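PDB 5J72: putative N-acetylmuramoyl-L-alanine amidase,autolysin cwp6 from Peptoclostridium difficile, which probably cleaves the N-acetylmuramoyl-L-alanine amide bond of peptidoglycan as a zinc-dependent autolysin that attaches to the cell wall through three CWB2 modules. Local coordinates for residues L274-S277 against S278-G281; A351-I354 against K355-P359; I393-K396 against T397-S400; S404-L407 against S408-A412; T481-T484 against A485-T488. All blocks are in the same frame, centred on the assembly; numbering follows the deposited sequence. Where two conformers were deposited one is given.

Interaction 1 (L274-S277 against S278-G281)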
loop_
_atom_site.group_PDB
_atom_site.type_symbol
_atom_site.label_atom_id
_atom_site.label_comp_id
_atom_site.label_asym_id
_atom_site.label_seq_id
_atom_site.Cartn_x
_atom_site.Cartn_y
_atom_site.Cartn_z
ATOM N N LEU A 274 6.086 6.414 4.931
ATOM C CA LEU A 274 5.428 6.356 3.629
ATOM C C LEU A 274 4.240 5.414 3.651
ATOM O O LEU A 274 3.160 5.760 3.162
ATOM C CB LEU A 274 6.495 5.738 2.618
ATOM C CG LEU A 274 6.077 5.648 1.139
ATOM C CD1 LEU A 274 7.312 5.444 0.271
ATOM C CD2 LEU A 274 5.163 4.508 0.851
ATOM N N ASN A 275 4.417 4.212 4.244
ATOM C CA ASN A 275 3.306 3.258 4.275
ATOM C C ASN A 275 2.058 3.766 5.031
ATOM O O ASN A 275 0.987 3.346 4.680
ATOM C CB ASN A 275 3.785 1.907 4.963
ATOM C CG ASN A 275 4.469 1.023 3.905
ATOM O OD1 ASN A 275 4.044 1.050 2.736
ATOM N ND2 ASN A 275 5.563 0.280 4.212
ATOM N N ILE A 276 2.198 4.648 6.089
ATOM C CA ILE A 276 0.998 5.097 6.814
ATOM C C ILE A 276 0.482 6.479 6.279
ATOM O O ILE A 276 -0.525 6.994 6.748
ATOM C CB ILE A 276 1.367 5.174 8.327
ATOM C CG1 ILE A 276 0.086 5.267 9.177
ATOM C CG2 ILE A 276 2.300 6.413 8.584
ATOM C CD1 ILE A 276 -0.904 4.032 9.007
ATOM N N SER A 277 1.177 7.030 5.283
ATOM C CA SER A 277 0.881 8.365 4.725
ATOM C C SER A 277 -0.554 8.517 4.211
ATOM O O SER A 277 -1.230 9.529 4.492
ATOM C CB SER A 277 1.826 8.618 3.519
ATOM O OG SER A 277 2.939 9.285 4.047
ATOM N N SER A 278 -1.054 7.525 3.462
ATOM C CA SER A 278 -2.392 7.725 2.921
ATOM C C SER A 278 -3.397 7.698 4.034
ATOM O O SER A 278 -4.408 8.400 3.940
ATOM C CB SER A 278 -2.748 6.681 1.831
ATOM O OG SER A 278 -2.808 5.361 2.373
ATOM N N LYS A 279 -3.128 6.951 5.077
ATOM C CA LYS A 279 -4.127 6.841 6.125
ATOM C C LYS A 279 -4.075 8.117 7.030
ATOM O O LYS A 279 -5.123 8.699 7.374
ATOM C CB LYS A 279 -3.810 5.568 6.932
ATOM C CG LYS A 279 -4.655 5.482 8.218
ATOM C CD LYS A 279 -6.180 5.443 7.889
ATOM C CE LYS A 279 -6.976 5.155 9.166
ATOM N NZ LYS A 279 -8.373 5.648 9.089
ATOM N N ALA A 280 -2.869 8.515 7.405
ATOM C CA ALA A 280 -2.686 9.753 8.179
ATOM C C ALA A 280 -3.333 10.931 7.343
ATOM O O ALA A 280 -3.919 11.857 7.889
ATOM C CB ALA A 280 -1.166 10.024 8.344
ATOM N N GLY A 281 -3.172 10.870 5.974
ATOM C CA GLY A 281 -3.747 11.925 5.125
ATOM C C GLY A 281 -5.259 11.902 5.147
ATOM O O GLY A 281 -5.895 12.958 5.231
HETATM O O HOH W 1 0.467 5.492 2.088
HETATM O O HOH W 2 -1.653 4.489 4.720
#
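Ala-280 N meets Ile-276 O at 2.9 Å, its N-H aimed almost straight at the oxygen (177°), and Gly-281 N reaches Ser-277 O at 2.8 Å. Ile-276 O also takes a second, strongly bent and weak bond from Lys-279 N. Next to this backbone the Ile-276 CD1 methyl rests 3.9 Å from Lys-279 CB. The ethyl arm of Ile-276 runs down the helix because CG1 stands anti to the backbone N (chi1 -165°), and the bend at chi2 then swings CD1 across the base of the lysine. One turn earlier the regular bonding is broken: Leu-274 O and Ser-278 N stand 4.6 Å apart, and Asn-275 O and Lys-279 N 5.5 Å. A water fills each gap, accepting from the amide and bonding the carbonyl, so the helix is locally opened and hydrated. The second water donates to Asn-275 O and also bonds Ser-278 OG, at 2.8 Å. This is helix 270-283, the crossover between parallel strands 260-265 and 287-290 in one CWB2 module. Ile-276 and Ala-280 turn to the sheet, packing on Tyr-262 and Ile-287. Further out, Ser-278 OG bonds Tyr-358 OH and Lys-279 NZ forms a salt bridge with Asp-283. The Asn-275 amide is held by Asn-350 ND2 and Arg-346 O, both belonging to the next CWB2 module.

Interaction 2 (A351-I354 against K355-P359)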
loop_
_atom_site.group_PDB
_atom_site.type_symbol
_atom_site.label_atom_id
_atom_site.label_comp_id
_atom_site.label_asym_id
_atom_site.label_seq_id
_atom_site.Cartn_x
_atom_site.Cartn_y
_atom_site.Cartn_z
ATOM N N ALA A 351 1.364 -4.202 3.395
ATOM C CA ALA A 351 0.173 -5.082 3.450
ATOM C C ALA A 351 -0.455 -5.044 4.822
ATOM O O ALA A 351 -1.703 -5.068 4.917
ATOM C CB ALA A 351 0.557 -6.552 3.094
ATOM N N ASN A 352 0.348 -4.953 5.917
ATOM C CA ASN A 352 -0.297 -4.947 7.246
ATOM C C ASN A 352 -1.011 -3.614 7.505
ATOM O O ASN A 352 -2.034 -3.581 8.235
ATOM C CB ASN A 352 0.757 -5.195 8.394
ATOM C CG ASN A 352 1.097 -6.694 8.465
ATOM O OD1 ASN A 352 0.244 -7.554 8.115
ATOM N ND2 ASN A 352 2.288 -7.076 8.878
ATOM N N VAL A 353 -0.462 -2.517 6.970
ATOM C CA VAL A 353 -1.186 -1.223 7.147
ATOM C C VAL A 353 -2.524 -1.301 6.390
ATOM O O VAL A 353 -3.543 -0.844 6.883
ATOM C CB VAL A 353 -0.330 -0.068 6.568
ATOM C CG1 VAL A 353 -1.208 1.171 6.266
ATOM C CG2 VAL A 353 0.804 0.269 7.556
ATOM N N ILE A 354 -2.482 -1.808 5.136
ATOM C CA ILE A 354 -3.742 -1.919 4.385
ATOM C C ILE A 354 -4.688 -2.827 5.158
ATOM O O ILE A 354 -5.853 -2.489 5.351
ATOM C CB ILE A 354 -3.415 -2.429 2.956
ATOM C CG1 ILE A 354 -2.822 -1.263 2.192
ATOM C CG2 ILE A 354 -4.679 -2.891 2.148
ATOM C CD1 ILE A 354 -2.084 -1.642 0.863
ATOM N N LYS A 355 -4.196 -3.981 5.650
ATOM C CA LYS A 355 -5.110 -4.853 6.385
ATOM C C LYS A 355 -5.672 -4.209 7.631
ATOM O O LYS A 355 -6.866 -4.360 7.927
ATOM C CB LYS A 355 -4.328 -6.171 6.729
ATOM C CG LYS A 355 -5.036 -7.061 7.733
ATOM C CD LYS A 355 -3.979 -8.072 8.349
ATOM C CE LYS A 355 -3.065 -7.338 9.313
ATOM N NZ LYS A 355 -2.024 -8.227 9.911
ATOM N N THR A 356 -4.858 -3.464 8.360
ATOM C CA THR A 356 -5.326 -2.881 9.610
ATOM C C THR A 356 -6.136 -1.613 9.478
ATOM O O THR A 356 -7.163 -1.468 10.160
ATOM C CB THR A 356 -4.070 -2.518 10.408
ATOM O OG1 THR A 356 -3.334 -3.730 10.641
ATOM C CG2 THR A 356 -4.374 -1.815 11.764
ATOM N N PHE A 357 -5.691 -0.700 8.633
ATOM C CA PHE A 357 -6.341 0.638 8.514
ATOM C C PHE A 357 -7.328 0.769 7.394
ATOM O O PHE A 357 -8.017 1.804 7.340
ATOM C CB PHE A 357 -5.218 1.720 8.370
ATOM C CG PHE A 357 -4.385 1.783 9.649
ATOM C CD1 PHE A 357 -3.091 1.340 9.669
ATOM C CD2 PHE A 357 -4.924 2.276 10.832
ATOM C CE1 PHE A 357 -2.325 1.385 10.832
ATOM C CE2 PHE A 357 -4.158 2.319 12.007
ATOM C CZ PHE A 357 -2.871 1.878 11.991
ATOM N N TYR A 358 -7.439 -0.220 6.485
ATOM C CA TYR A 358 -8.427 -0.201 5.402
ATOM C C TYR A 358 -9.135 -1.626 5.486
ATOM O O TYR A 358 -9.024 -2.432 4.560
ATOM C CB TYR A 358 -7.744 -0.052 4.007
ATOM C CG TYR A 358 -7.104 1.316 3.878
ATOM C CD1 TYR A 358 -7.811 2.390 3.331
ATOM C CD2 TYR A 358 -5.818 1.560 4.374
ATOM C CE1 TYR A 358 -7.249 3.666 3.276
ATOM C CE2 TYR A 358 -5.251 2.835 4.323
ATOM C CZ TYR A 358 -5.966 3.877 3.763
ATOM O OH TYR A 358 -5.354 5.099 3.638
ATOM N N PRO A 359 -9.836 -1.896 6.574
ATOM C CA PRO A 359 -10.530 -3.154 6.825
ATOM C C PRO A 359 -11.664 -3.479 5.869
ATOM O O PRO A 359 -11.993 -4.646 5.722
ATOM C CB PRO A 359 -11.020 -2.987 8.265
ATOM C CG PRO A 359 -11.263 -1.567 8.390
ATOM C CD PRO A 359 -10.097 -0.943 7.667
#
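The last turn of helix 346-357, in the CWB2 module spanning roughly residues 340-427, brings Thr-356 back onto the carbonyl of Asn-352. Asn-352 O accepts twice from this one residue, from Thr-356 OG1 at 2.7 Å and from Thr-356 N at 2.8 Å, the two donors coming from opposite faces of the carbonyl plane. The hydroxyl can turn back along the helix because OG1 lies beside its own backbone N, anti to the carbonyl carbon (chi1 -61°). The side chain of Asn-352 accepts a separate bond at OD1: Lys-355 runs alongside it in the same direction, bends at chi3, and places NZ 3.0 Å from that oxygen. The ammonium sits well above the amide plane (57° out of it) and so is not on a lone pair, while Asn-352 ND2 is held by Ser-342 O. On another side of the helix Val-353 CG1 touches Phe-357 CD1 at 3.9 Å. Thr-356 CG2 lies over the centre of one face of that ring, 3.8 Å above its plane, and Tyr-312 meets the ring edge-to-face. Tyr-358 N still donates to Ile-354 O at 3.0 Å, and the Tyr-358 ring brings an edge to Val-353 O. A threonine hydroxyl bonded to the carbonyl four residues earlier is a common feature of alpha-helices; here it falls in the last turn, just before Tyr-358 leaves helical geometry.

Interaction 3 (I393-K396 against T397-S400)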
loop_
_atom_site.group_PDB
_atom_site.type_symbol
_atom_site.label_atom_id
_atom_site.label_comp_id
_atom_site.label_asym_id
_atom_site.label_seq_id
_atom_site.Cartn_x
_atom_site.Cartn_y
_atom_site.Cartn_z
ATOM N N ILE A 393 2.404 -0.546 -2.387
ATOM C CA ILE A 393 3.676 -0.419 -3.064
ATOM C C ILE A 393 4.193 -1.841 -3.420
ATOM O O ILE A 393 3.972 -2.766 -2.652
ATOM C CB ILE A 393 4.758 0.315 -2.219
ATOM C CG1 ILE A 393 4.954 -0.347 -0.835
ATOM C CG2 ILE A 393 4.290 1.820 -2.035
ATOM C CD1 ILE A 393 6.182 0.278 -0.042
ATOM N N THR A 394 4.875 -1.967 -4.545
ATOM C CA THR A 394 5.369 -3.286 -4.939
ATOM C C THR A 394 6.446 -3.010 -5.928
ATOM O O THR A 394 6.507 -1.941 -6.538
ATOM C CB THR A 394 4.219 -4.134 -5.509
ATOM O OG1 THR A 394 4.630 -5.513 -5.545
ATOM C CG2 THR A 394 3.784 -3.673 -6.926
ATOM N N PRO A 395 7.386 -3.963 -6.100
ATOM C CA PRO A 395 8.435 -3.671 -7.078
ATOM C C PRO A 395 7.899 -3.602 -8.514
ATOM O O PRO A 395 6.826 -4.096 -8.808
ATOM C CB PRO A 395 9.438 -4.863 -6.874
ATOM C CG PRO A 395 9.201 -5.287 -5.462
ATOM C CD PRO A 395 7.678 -5.193 -5.340
ATOM N N LYS A 396 8.704 -3.059 -9.408
ATOM C CA LYS A 396 8.271 -2.899 -10.809
ATOM C C LYS A 396 7.998 -4.220 -11.512
ATOM O O LYS A 396 7.133 -4.275 -12.367
ATOM C CB LYS A 396 9.377 -2.196 -11.616
ATOM C CG LYS A 396 9.752 -0.834 -11.134
ATOM C CD LYS A 396 10.764 -0.268 -12.122
ATOM C CE LYS A 396 12.142 -0.307 -11.550
ATOM N NZ LYS A 396 12.723 1.055 -11.502
ATOM N N THR A 397 8.728 -5.303 -11.137
ATOM C CA THR A 397 8.581 -6.555 -11.887
ATOM C C THR A 397 7.783 -7.649 -11.229
ATOM O O THR A 397 7.611 -8.677 -11.865
ATOM C CB THR A 397 9.999 -7.084 -12.264
ATOM O OG1 THR A 397 10.635 -7.467 -11.039
ATOM C CG2 THR A 397 10.882 -6.016 -12.964
ATOM N N TYR A 398 7.272 -7.507 -9.993
ATOM C CA TYR A 398 6.418 -8.559 -9.467
ATOM C C TYR A 398 5.484 -8.074 -8.385
ATOM O O TYR A 398 5.752 -7.038 -7.769
ATOM C CB TYR A 398 7.268 -9.752 -8.873
ATOM C CG TYR A 398 8.147 -9.375 -7.691
ATOM C CD1 TYR A 398 9.386 -8.776 -7.884
ATOM C CD2 TYR A 398 7.754 -9.658 -6.384
ATOM C CE1 TYR A 398 10.218 -8.464 -6.813
ATOM C CE2 TYR A 398 8.585 -9.355 -5.302
ATOM C CZ TYR A 398 9.813 -8.756 -5.529
ATOM O OH TYR A 398 10.635 -8.425 -4.489
ATOM N N VAL A 399 4.406 -8.770 -8.165
ATOM C CA VAL A 399 3.511 -8.433 -7.087
ATOM C C VAL A 399 4.110 -9.082 -5.844
ATOM O O VAL A 399 4.302 -10.311 -5.813
ATOM C CB VAL A 399 2.098 -8.960 -7.321
ATOM C CG1 VAL A 399 1.197 -8.666 -6.089
ATOM C CG2 VAL A 399 1.510 -8.334 -8.589
ATOM N N SER A 400 4.432 -8.309 -4.838
ATOM C CA SER A 400 4.925 -8.918 -3.625
ATOM C C SER A 400 3.973 -9.973 -3.035
ATOM O O SER A 400 2.745 -9.842 -2.974
ATOM C CB SER A 400 5.191 -7.832 -2.569
ATOM O OG SER A 400 5.430 -8.434 -1.306
#
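Tyr-398 lays its ring against Pro-395, three residues back across the turn that follows strand 391-394. From CB the tyrosine takes the crowded position, CG between the backbone N and the carbonyl carbon (chi1 63°), which folds the ring back over the proline. CD1 comes to Pro-395 CB at 4.0 Å, and further along the ring CE1 lies 3.6 Å from Pro-395 CG. CZ is the closest ring atom, 3.5 Å from the same CG, and OH at the tip still grazes it. Pro-395 CD stands over one face in a CH-pi contact, 4.3 Å from the ring centroid and 15° off its normal. Beyond the proline, Glu-490 and Arg-493 of the amidase helix 477-494 also touch this tyrosine, so the turn lies where the last CWB2 module meets the catalytic domain. The backbone is tied by Thr-394, whose OG1 donates to Tyr-398 O at 2.9 Å, in the carbonyl plane on a lone pair. Thr-394 OG1 in turn accepts from Ser-400 N, also at 2.9 Å. One buried hydroxyl, donating to one backbone group and accepting from another, thus ties the two ends of the turn together, while the proline and the ring add apolar and CH-pi packing.

Interaction 4 (S404-L407 against S408-A412). With NA (sodium ion), chain E.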
loop_
_atom_site.group_PDB
_atom_site.type_symbol
_atom_site.label_atom_id
_atom_site.label_comp_id
_atom_site.label_asym_id
_atom_site.label_seq_id
_atom_site.Cartn_x
_atom_site.Cartn_y
_atom_site.Cartn_z
ATOM N N SER A 404 -0.689 -10.964 -1.262
ATOM C CA SER A 404 -1.634 -11.957 -1.780
ATOM C C SER A 404 -2.942 -12.006 -1.124
ATOM O O SER A 404 -3.963 -12.051 -1.811
ATOM C CB SER A 404 -1.031 -13.369 -1.695
ATOM O OG SER A 404 0.162 -13.381 -2.436
ATOM N N THR A 405 -2.974 -12.049 0.182
ATOM C CA THR A 405 -4.256 -12.145 0.877
ATOM C C THR A 405 -5.182 -10.923 0.702
ATOM O O THR A 405 -6.378 -11.064 0.444
ATOM C CB THR A 405 -3.999 -12.352 2.371
ATOM O OG1 THR A 405 -3.003 -13.381 2.508
ATOM C CG2 THR A 405 -5.222 -12.759 3.120
ATOM N N ASN A 406 -4.635 -9.712 0.920
ATOM C CA ASN A 406 -5.431 -8.501 0.745
ATOM C C ASN A 406 -5.945 -8.443 -0.722
ATOM O O ASN A 406 -7.099 -8.135 -0.922
ATOM C CB ASN A 406 -4.515 -7.261 0.952
ATOM C CG ASN A 406 -4.175 -7.014 2.431
ATOM O OD1 ASN A 406 -4.854 -7.538 3.332
ATOM N ND2 ASN A 406 -3.144 -6.248 2.763
ATOM N N LEU A 407 -5.069 -8.700 -1.728
ATOM C CA LEU A 407 -5.519 -8.581 -3.133
ATOM C C LEU A 407 -6.635 -9.630 -3.429
ATOM O O LEU A 407 -7.643 -9.304 -4.060
ATOM C CB LEU A 407 -4.357 -8.714 -4.096
ATOM C CG LEU A 407 -3.347 -7.569 -3.960
ATOM C CD1 LEU A 407 -2.232 -7.788 -4.896
ATOM C CD2 LEU A 407 -4.046 -6.214 -4.337
ATOM N N SER A 408 -6.476 -10.860 -2.916
ATOM C CA SER A 408 -7.520 -11.864 -3.068
ATOM C C SER A 408 -8.802 -11.470 -2.376
ATOM O O SER A 408 -9.860 -11.432 -3.021
ATOM C CB SER A 408 -7.061 -13.228 -2.514
ATOM O OG SER A 408 -8.142 -14.132 -2.669
ATOM N N GLU A 409 -8.773 -11.134 -1.121
ATOM C CA GLU A 409 -10.042 -10.882 -0.445
ATOM C C GLU A 409 -10.777 -9.622 -0.848
ATOM O O GLU A 409 -11.997 -9.623 -0.893
ATOM C CB GLU A 409 -9.836 -10.798 1.050
ATOM C CG GLU A 409 -9.243 -12.101 1.593
ATOM C CD GLU A 409 -9.249 -12.198 3.119
ATOM O OE1 GLU A 409 -9.109 -11.157 3.820
ATOM O OE2 GLU A 409 -9.388 -13.346 3.616
ATOM N N LYS A 410 -10.048 -8.537 -1.134
ATOM C CA LYS A 410 -10.759 -7.258 -1.394
ATOM C C LYS A 410 -11.032 -6.973 -2.847
ATOM O O LYS A 410 -10.510 -7.627 -3.747
ATOM C CB LYS A 410 -9.883 -6.080 -0.874
ATOM C CG LYS A 410 -9.592 -6.161 0.623
ATOM C CD LYS A 410 -8.854 -4.845 1.170
ATOM C CE LYS A 410 -8.443 -4.982 2.632
ATOM N NZ LYS A 410 -9.591 -4.982 3.542
ATOM N N THR A 411 -11.872 -5.950 -3.074
ATOM C CA THR A 411 -12.029 -5.453 -4.442
ATOM C C THR A 411 -11.785 -3.935 -4.328
ATOM O O THR A 411 -11.870 -3.400 -3.221
ATOM C CB THR A 411 -13.478 -5.694 -4.998
ATOM O OG1 THR A 411 -14.432 -5.042 -4.135
ATOM C CG2 THR A 411 -13.812 -7.168 -5.076
ATOM N N ALA A 412 -11.440 -3.293 -5.411
ATOM C CA ALA A 412 -11.270 -1.832 -5.456
ATOM C C ALA A 412 -12.021 -1.427 -6.738
ATOM O O ALA A 412 -11.854 -2.088 -7.773
ATOM C CB ALA A 412 -9.810 -1.456 -5.607
HETATM NA NA NA E . -9.852 -9.550 -4.773
#
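Leu-407 O, Ser-408 O and Lys-410 O converge on a sodium ion where helix 404-409 ends and the chain turns into strand 411-418 of the last CWB2 module. Leu-407 O and Lys-410 O bind the metal at 2.3 Å, Ser-408 O at 2.6 Å. Ser-433 O and Lys-436 O complete the site, so all five protein ligands are backbone carbonyls. A cation at the C-terminal end of a helix is probably favoured there, since the carbonyl dipoles point outward. The ion also takes the place of a helical bond: Thr-411 N lies 5.5 Å from Leu-407 O, because Lys-410 has already adopted an extended backbone that swings its own carbonyl round to the metal. Before that point the helix is regular, with Ser-408 N on Ser-404 O, and Glu-409 N on Thr-405 O and nearly straight (172°). The side chains of Thr-405 and Glu-409 run side by side in the same direction, Thr-405 CG2 lying 4.1 Å from Glu-409 CD. Several polar ends bind outside this helix: Asn-406 ND2 goes to Ala-351 O on helix 346-357, and Ser-408 OG to Ala-439 O. Lys-410 NZ is taken up by the carbonyls of Asp-360 and Tyr-358. Its chain leaves the backbone with CG anti to the carbonyl carbon (chi1 -60°), and both CB and CG lie 3.5 Å from Asn-406 O, the oxygen that accepts Lys-410 N at 3.0 Å.

Interaction 5 (T481-T484 against A485-T488)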
loop_
_atom_site.group_PDB
_atom_site.type_symbol
_atom_site.label_atom_id
_atom_site.label_comp_id
_atom_site.label_asym_id
_atom_site.label_seq_id
_atom_site.Cartn_x
_atom_site.Cartn_y
_atom_site.Cartn_z
ATOM N N THR A 481 5.949 -21.547 9.276
ATOM C CA THR A 481 6.156 -22.001 7.889
ATOM C C THR A 481 5.581 -20.959 6.973
ATOM O O THR A 481 6.158 -20.718 5.894
ATOM C CB THR A 481 5.486 -23.379 7.583
ATOM O OG1 THR A 481 4.077 -23.278 7.775
ATOM C CG2 THR A 481 6.011 -24.483 8.475
ATOM N N LEU A 482 4.424 -20.367 7.331
ATOM C CA LEU A 482 3.879 -19.337 6.426
ATOM C C LEU A 482 4.838 -18.099 6.275
ATOM O O LEU A 482 5.068 -17.627 5.165
ATOM C CB LEU A 482 2.477 -18.836 6.899
ATOM C CG LEU A 482 1.921 -17.729 5.988
ATOM C CD1 LEU A 482 1.721 -18.247 4.580
ATOM C CD2 LEU A 482 0.607 -17.244 6.605
ATOM N N ASN A 483 5.367 -17.577 7.392
ATOM C CA ASN A 483 6.281 -16.408 7.307
ATOM C C ASN A 483 7.579 -16.794 6.520
ATOM O O ASN A 483 8.062 -15.994 5.750
ATOM C CB ASN A 483 6.641 -15.946 8.683
ATOM C CG ASN A 483 5.416 -15.368 9.365
ATOM O OD1 ASN A 483 4.562 -14.784 8.664
ATOM N ND2 ASN A 483 5.208 -15.607 10.679
ATOM N N THR A 484 8.085 -18.026 6.723
ATOM C CA THR A 484 9.283 -18.446 5.990
ATOM C C THR A 484 8.953 -18.526 4.488
ATOM O O THR A 484 9.684 -17.996 3.645
ATOM C CB THR A 484 9.715 -19.852 6.483
ATOM O OG1 THR A 484 10.011 -19.764 7.854
ATOM C CG2 THR A 484 10.992 -20.359 5.695
ATOM N N ALA A 485 7.800 -19.163 4.156
ATOM C CA ALA A 485 7.410 -19.378 2.781
ATOM C C ALA A 485 7.136 -18.089 2.051
ATOM O O ALA A 485 7.427 -18.004 0.831
ATOM C CB ALA A 485 6.164 -20.323 2.679
ATOM N N LEU A 486 6.598 -17.105 2.706
ATOM C CA LEU A 486 6.323 -15.816 2.013
ATOM C C LEU A 486 7.698 -15.223 1.596
ATOM O O LEU A 486 7.815 -14.665 0.506
ATOM C CB LEU A 486 5.591 -14.819 3.000
ATOM C CG LEU A 486 4.065 -15.269 3.131
ATOM C CD1 LEU A 486 3.430 -14.614 4.426
ATOM C CD2 LEU A 486 3.244 -14.866 1.855
ATOM N N ALA A 487 8.672 -15.335 2.482
ATOM C CA ALA A 487 10.010 -14.754 2.171
ATOM C C ALA A 487 10.679 -15.529 1.025
ATOM O O ALA A 487 11.348 -14.932 0.182
ATOM C CB ALA A 487 10.854 -14.776 3.425
ATOM N N THR A 488 10.527 -16.874 0.992
ATOM C CA THR A 488 11.060 -17.642 -0.125
ATOM C C THR A 488 10.400 -17.223 -1.424
ATOM O O THR A 488 11.040 -17.087 -2.481
ATOM C CB THR A 488 10.740 -19.164 0.094
ATOM O OG1 THR A 488 11.343 -19.551 1.318
ATOM C CG2 THR A 488 11.248 -20.047 -1.115
#
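Thr-481 O accepts one of the two shortest helical bonds across these segments, from Ala-485 N at 2.9 Å (158°), and Ala-485 CB follows the amide to within 3.2 Å of the same oxygen. Leu-486 N on Leu-482 O and Thr-488 N on Thr-484 O repeat the helical pattern, the latter at 3.0 Å. Between them the bond from Ala-487 N to Asn-483 O is stretched to 3.4 Å and weak. The two leucines make the side-chain contact: Leu-482 CG touches Leu-486 CD1 at 3.8 Å, and the two CD1 methyls stand 4.0 Å apart. Leu-482 leaves with CG anti to its backbone N (chi1 178°) and Leu-486 with CG anti to its carbonyl carbon (chi1 -76°). The two chains therefore slant across each other, and Leu-486 CG comes down to 3.3 Å from Leu-482 O. The threonine hydroxyls all have partners outside these two segments: Thr-481 OG1 bonds Gly-459 O, Thr-484 OG1 bonds Tyr-480 O and Tyr-531 OH, and Thr-488 OG1 bonds Gly-626 O. One turn before Thr-481 lies Glu-477, a ligand of the zinc ion; the metal lies about 6 Å from the Thr-481 side chain, and this part of the helix thus backs the metal site of the amidase domain. Helix 477-494 packs with Thr-481, Ala-485 and Thr-488 on strands 453-458 and 525-532 and with Thr-484 on helix 619-637, while Leu-486 meets Ala-401 and Tyr-402, in the loop before helix 404-409.

Overall arrangement
Interactions 1 and 5 are buried segments within helices, one in a CWB2 module and one in the amidase domain, whereas interactions 2, 3 and 4 are partly buried and share the last CWB2 module. Ile-276 CD1 packs on Phe-357 CE1, joining interactions 1 and 2 across the boundary between two modules, and Leu-274 meets Ile-393 of interaction 3. Interaction 4 abuts interaction 2 through Asn-406 and Lys-410, and interaction 3 through Leu-407 and Val-399. Interaction 5 touches none of the others, its nearest atoms about 5 Å from those of interaction 4. Inserted water, a doubly bonded carbonyl, a bridging hydroxyl and a sodium ion mark the first four; interaction 5 remains ordinary helix beside zinc.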